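DUF5751 domain-containing protein (Sulfolobus tokodaii, PDB 2RBG) is of unknown function, a small archaeal alpha/beta protein built on a five-stranded parallel sheet flanked by helices. Local coordinates at residues A[13-21]-A[42-53]. Sequence-based numbering, arbitrary orientation.
Sequences NNDNFENYF and TEIQYQELVTLI
F17, the most covered residue here, rests one face of its ring on L49: CD1 of L49 lies 3.7 Å from the ring centroid and 13° off the normal, a CH-pi contact over the middle of the ring. At the rim, CZ of F17 meets OG1 of T42 at 3.8 Å near the ring plane, while CG2 of I44 and CD1 of L52 approach obliquely. One turn on, F21 takes a second, less centred CH-pi contact, with CD1 of I53 over its face 3.5 Å from CE2 of F21. I53 uses both branches: CG1, between the backbone N and the carbonyl carbon, carries CD1, while CG2 lies against CG and CD1 of F21. CG of E18 comes within 3.0 Å of O of L52, a close contact where helix 46-52 ends. Without the ring, as with an alanine at F17, CD1 of L49 would probably lose its aromatic partner and a gap open between T42 and L52. The polar link is a water, which donates to OD1 of N14 at 2.8 Å and accepts from OG1 of T42 at 2.7 Å. An ST turn positions that hydroxyl oxygen, which accepts from N of I44 at 3.1 Å, nearly straight at 170°. Behind this layer, F17, F21 and L49 touch V40 of strand 35-41. The axes of segments 17-21 and 46-52 come within 10.3 Å and cross at -65°, packing neighbouring beta-alpha-beta crossovers on one side of a parallel 3-2-1-4-5 sheet, a topology as in Rossmann-like folds.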
loop_
_atom_site.group_PDB
_atom_site.type_symbol
_atom_site.label_atom_id
_atom_site.label_comp_id
_atom_site.label_asym_id
_atom_site.label_seq_id
_atom_site.Cartn_x
_atom_site.Cartn_y
_atom_site.Cartn_z
ATOM N N ASN A 13 -1.272 16.449 -6.105
ATOM C CA ASN A 13 -1.659 17.851 -6.057
ATOM C C ASN A 13 -0.592 18.555 -5.222
ATOM O O ASN A 13 0.079 17.919 -4.409
ATOM C CB ASN A 13 -3.034 17.998 -5.398
ATOM C CG ASN A 13 -4.143 17.371 -6.221
ATOM O OD1 ASN A 13 -4.375 17.758 -7.368
ATOM N ND2 ASN A 13 -4.839 16.400 -5.637
ATOM N N ASN A 14 -0.435 19.860 -5.416
ATOM C CA ASN A 14 0.579 20.620 -4.690
ATOM C C ASN A 14 0.549 20.480 -3.170
ATOM O O ASN A 14 1.596 20.468 -2.526
ATOM C CB ASN A 14 0.487 22.107 -5.042
ATOM C CG ASN A 14 0.630 22.363 -6.524
ATOM O OD1 ASN A 14 1.340 21.644 -7.223
ATOM N ND2 ASN A 14 -0.032 23.406 -7.010
ATOM N N ASP A 15 -0.643 20.375 -2.593
ATOM C CA ASP A 15 -0.767 20.266 -1.144
ATOM C C ASP A 15 -0.239 18.943 -0.592
ATOM O O ASP A 15 -0.081 18.795 0.618
ATOM C CB ASP A 15 -2.229 20.447 -0.724
ATOM C CG ASP A 15 -3.076 19.227 -1.019
ATOM O OD1 ASP A 15 -2.913 18.634 -2.106
ATOM O OD2 ASP A 15 -3.915 18.862 -0.165
ATOM N N ASN A 16 0.040 17.990 -1.477
ATOM C CA ASN A 16 0.536 16.682 -1.056
ATOM C C ASN A 16 2.044 16.467 -1.174
ATOM O O ASN A 16 2.555 15.454 -0.702
ATOM C CB ASN A 16 -0.171 15.568 -1.838
ATOM C CG ASN A 16 -1.505 15.179 -1.233
ATOM O OD1 ASN A 16 -1.623 15.018 -0.018
ATOM N ND2 ASN A 16 -2.511 15.003 -2.082
ATOM N N PHE A 17 2.761 17.403 -1.786
ATOM C CA PHE A 17 4.204 17.231 -1.955
ATOM C C PHE A 17 4.992 16.988 -0.674
ATOM O O PHE A 17 5.790 16.056 -0.603
ATOM C CB PHE A 17 4.811 18.424 -2.703
ATOM C CG PHE A 17 4.555 18.405 -4.181
ATOM C CD1 PHE A 17 4.863 17.278 -4.938
ATOM C CD2 PHE A 17 4.003 19.512 -4.821
ATOM C CE1 PHE A 17 4.625 17.251 -6.312
ATOM C CE2 PHE A 17 3.762 19.495 -6.192
ATOM C CZ PHE A 17 4.073 18.364 -6.939
ATOM N N GLU A 18 4.779 17.819 0.340
ATOM C CA GLU A 18 5.510 17.651 1.586
ATOM C C GLU A 18 5.341 16.258 2.182
ATOM O O GLU A 18 6.327 15.600 2.513
ATOM C CB GLU A 18 5.084 18.718 2.600
ATOM C CG GLU A 18 5.514 20.123 2.202
ATOM C CD GLU A 18 5.143 21.173 3.231
ATOM O OE1 GLU A 18 5.599 21.066 4.390
ATOM O OE2 GLU A 18 4.398 22.109 2.876
ATOM N N ASN A 19 4.099 15.803 2.303
ATOM C CA ASN A 19 3.832 14.484 2.871
ATOM C C ASN A 19 4.371 13.345 2.013
ATOM O O ASN A 19 4.959 12.393 2.533
ATOM C CB ASN A 19 2.329 14.280 3.090
ATOM C CG ASN A 19 1.755 15.224 4.128
ATOM O OD1 ASN A 19 2.356 15.453 5.177
ATOM N ND2 ASN A 19 0.574 15.765 3.846
ATOM N N TYR A 20 4.175 13.433 0.701
ATOM C CA TYR A 20 4.656 12.375 -0.179
ATOM C C TYR A 20 6.171 12.287 -0.294
ATOM O O TYR A 20 6.710 11.193 -0.414
ATOM C CB TYR A 20 4.050 12.502 -1.579
ATOM C CG TYR A 20 2.697 11.834 -1.723
ATOM C CD1 TYR A 20 1.571 12.347 -1.080
ATOM C CD2 TYR A 20 2.541 10.696 -2.516
ATOM C CE1 TYR A 20 0.322 11.747 -1.230
ATOM C CE2 TYR A 20 1.298 10.088 -2.673
ATOM C CZ TYR A 20 0.190 10.623 -2.026
ATOM O OH TYR A 20 -1.051 10.050 -2.200
ATOM N N PHE A 21 6.871 13.419 -0.268
ATOM C CA PHE A 21 8.321 13.339 -0.368
ATOM C C PHE A 21 8.921 12.703 0.875
ATOM O O PHE A 21 10.021 12.149 0.834
ATOM C CB PHE A 21 8.939 14.711 -0.642
ATOM C CG PHE A 21 9.146 14.978 -2.106
ATOM C CD1 PHE A 21 8.069 15.302 -2.925
ATOM C CD2 PHE A 21 10.401 14.811 -2.684
ATOM C CE1 PHE A 21 8.236 15.450 -4.302
ATOM C CE2 PHE A 21 10.583 14.958 -4.065
ATOM C CZ PHE A 21 9.497 15.276 -4.874
ATOM N N THR A 42 3.830 17.552 -12.763
ATOM C CA THR A 42 3.101 18.654 -12.155
ATOM C C THR A 42 3.199 19.905 -13.022
ATOM O O THR A 42 3.991 19.959 -13.957
ATOM C CB THR A 42 3.715 18.966 -10.769
ATOM O OG1 THR A 42 3.027 20.061 -10.158
ATOM C CG2 THR A 42 5.192 19.321 -10.920
ATOM N N GLU A 43 2.391 20.909 -12.699
ATOM C CA GLU A 43 2.407 22.170 -13.434
ATOM C C GLU A 43 3.185 23.212 -12.634
ATOM O O GLU A 43 3.395 24.336 -13.090
ATOM C CB GLU A 43 0.978 22.664 -13.676
ATOM C CG GLU A 43 0.115 21.713 -14.496
ATOM C CD GLU A 43 0.715 21.400 -15.856
ATOM O OE1 GLU A 43 1.071 22.354 -16.579
ATOM O OE2 GLU A 43 0.829 20.203 -16.203
ATOM N N ILE A 44 3.618 22.823 -11.439
ATOM C CA ILE A 44 4.365 23.710 -10.553
ATOM C C ILE A 44 5.804 23.900 -11.047
ATOM O O ILE A 44 6.336 23.052 -11.764
ATOM C CB ILE A 44 4.370 23.133 -9.116
ATOM C CG1 ILE A 44 4.380 24.264 -8.091
ATOM C CG2 ILE A 44 5.568 22.214 -8.918
ATOM C CD1 ILE A 44 4.187 23.781 -6.666
ATOM N N GLN A 45 6.430 25.014 -10.670
ATOM C CA GLN A 45 7.807 25.295 -11.080
ATOM C C GLN A 45 8.826 24.686 -10.124
ATOM O O GLN A 45 8.542 24.485 -8.943
ATOM C CB GLN A 45 8.036 26.806 -11.179
ATOM C CG GLN A 45 7.351 27.467 -12.364
ATOM C CD GLN A 45 7.926 27.013 -13.693
ATOM O OE1 GLN A 45 9.120 27.166 -13.949
ATOM N NE2 GLN A 45 7.075 26.453 -14.547
ATOM N N TYR A 46 10.016 24.408 -10.647
ATOM C CA TYR A 46 11.097 23.806 -9.875
ATOM C C TYR A 46 11.330 24.479 -8.525
ATOM O O TYR A 46 11.266 23.832 -7.482
ATOM C CB TYR A 46 12.399 23.844 -10.677
ATOM C CG TYR A 46 13.494 22.972 -10.104
ATOM C CD1 TYR A 46 13.526 21.603 -10.366
ATOM C CD2 TYR A 46 14.485 23.507 -9.282
ATOM C CE1 TYR A 46 14.514 20.786 -9.824
ATOM C CE2 TYR A 46 15.480 22.696 -8.730
ATOM C CZ TYR A 46 15.486 21.337 -9.007
ATOM O OH TYR A 46 16.456 20.525 -8.463
ATOM N N GLN A 47 11.609 25.779 -8.551
ATOM C CA GLN A 47 11.876 26.523 -7.326
ATOM C C GLN A 47 10.767 26.454 -6.283
ATOM O O GLN A 47 11.047 26.392 -5.087
ATOM C CB GLN A 47 12.188 27.985 -7.654
ATOM C CG GLN A 47 13.497 28.169 -8.404
ATOM C CD GLN A 47 14.647 27.418 -7.757
ATOM O OE1 GLN A 47 14.889 27.543 -6.555
ATOM N NE2 GLN A 47 15.364 26.633 -8.555
ATOM N N GLU A 48 9.513 26.470 -6.725
ATOM C CA GLU A 48 8.402 26.392 -5.786
ATOM C C GLU A 48 8.360 25.009 -5.145
ATOM O O GLU A 48 8.107 24.878 -3.948
ATOM C CB GLU A 48 7.071 26.690 -6.484
ATOM C CG GLU A 48 5.857 26.431 -5.600
ATOM C CD GLU A 48 4.598 27.121 -6.091
ATOM O OE1 GLU A 48 4.338 27.104 -7.314
ATOM O OE2 GLU A 48 3.860 27.674 -5.248
ATOM N N LEU A 49 8.615 23.978 -5.943
ATOM C CA LEU A 49 8.612 22.617 -5.425
ATOM C C LEU A 49 9.714 22.447 -4.388
ATOM O O LEU A 49 9.468 21.976 -3.279
ATOM C CB LEU A 49 8.828 21.604 -6.554
ATOM C CG LEU A 49 9.011 20.158 -6.078
ATOM C CD1 LEU A 49 7.751 19.688 -5.360
ATOM C CD2 LEU A 49 9.322 19.259 -7.263
ATOM N N VAL A 50 10.931 22.827 -4.762
ATOM C CA VAL A 50 12.080 22.714 -3.871
ATOM C C VAL A 50 11.819 23.429 -2.552
ATOM O O VAL A 50 12.310 23.017 -1.503
ATOM C CB VAL A 50 13.347 23.303 -4.526
ATOM C CG1 VAL A 50 14.531 23.166 -3.586
ATOM C CG2 VAL A 50 13.629 22.587 -5.842
ATOM N N THR A 51 11.052 24.513 -2.611
ATOM C CA THR A 51 10.721 25.264 -1.408
ATOM C C THR A 51 9.789 24.423 -0.536
ATOM O O THR A 51 9.980 24.323 0.675
ATOM C CB THR A 51 10.037 26.596 -1.764
ATOM O OG1 THR A 51 10.981 27.442 -2.434
ATOM C CG2 THR A 51 9.526 27.296 -0.511
ATOM N N LEU A 52 8.791 23.803 -1.160
ATOM C CA LEU A 52 7.842 22.968 -0.429
ATOM C C LEU A 52 8.479 21.737 0.212
ATOM O O LEU A 52 8.130 21.365 1.333
ATOM C CB LEU A 52 6.710 22.510 -1.355
ATOM C CG LEU A 52 5.697 23.558 -1.821
ATOM C CD1 LEU A 52 4.711 22.919 -2.790
ATOM C CD2 LEU A 52 4.966 24.133 -0.617
ATOM N N ILE A 53 9.411 21.103 -0.490
ATOM C CA ILE A 53 10.044 19.897 0.038
ATOM C C ILE A 53 11.417 20.127 0.658
ATOM O O ILE A 53 12.163 19.175 0.889
ATOM C CB ILE A 53 10.181 18.820 -1.059
ATOM C CG1 ILE A 53 11.163 19.286 -2.135
ATOM C CG2 ILE A 53 8.820 18.532 -1.675
ATOM C CD1 ILE A 53 11.459 18.238 -3.186
HETATM O O HOH W 1 0.924 19.342 -8.686
#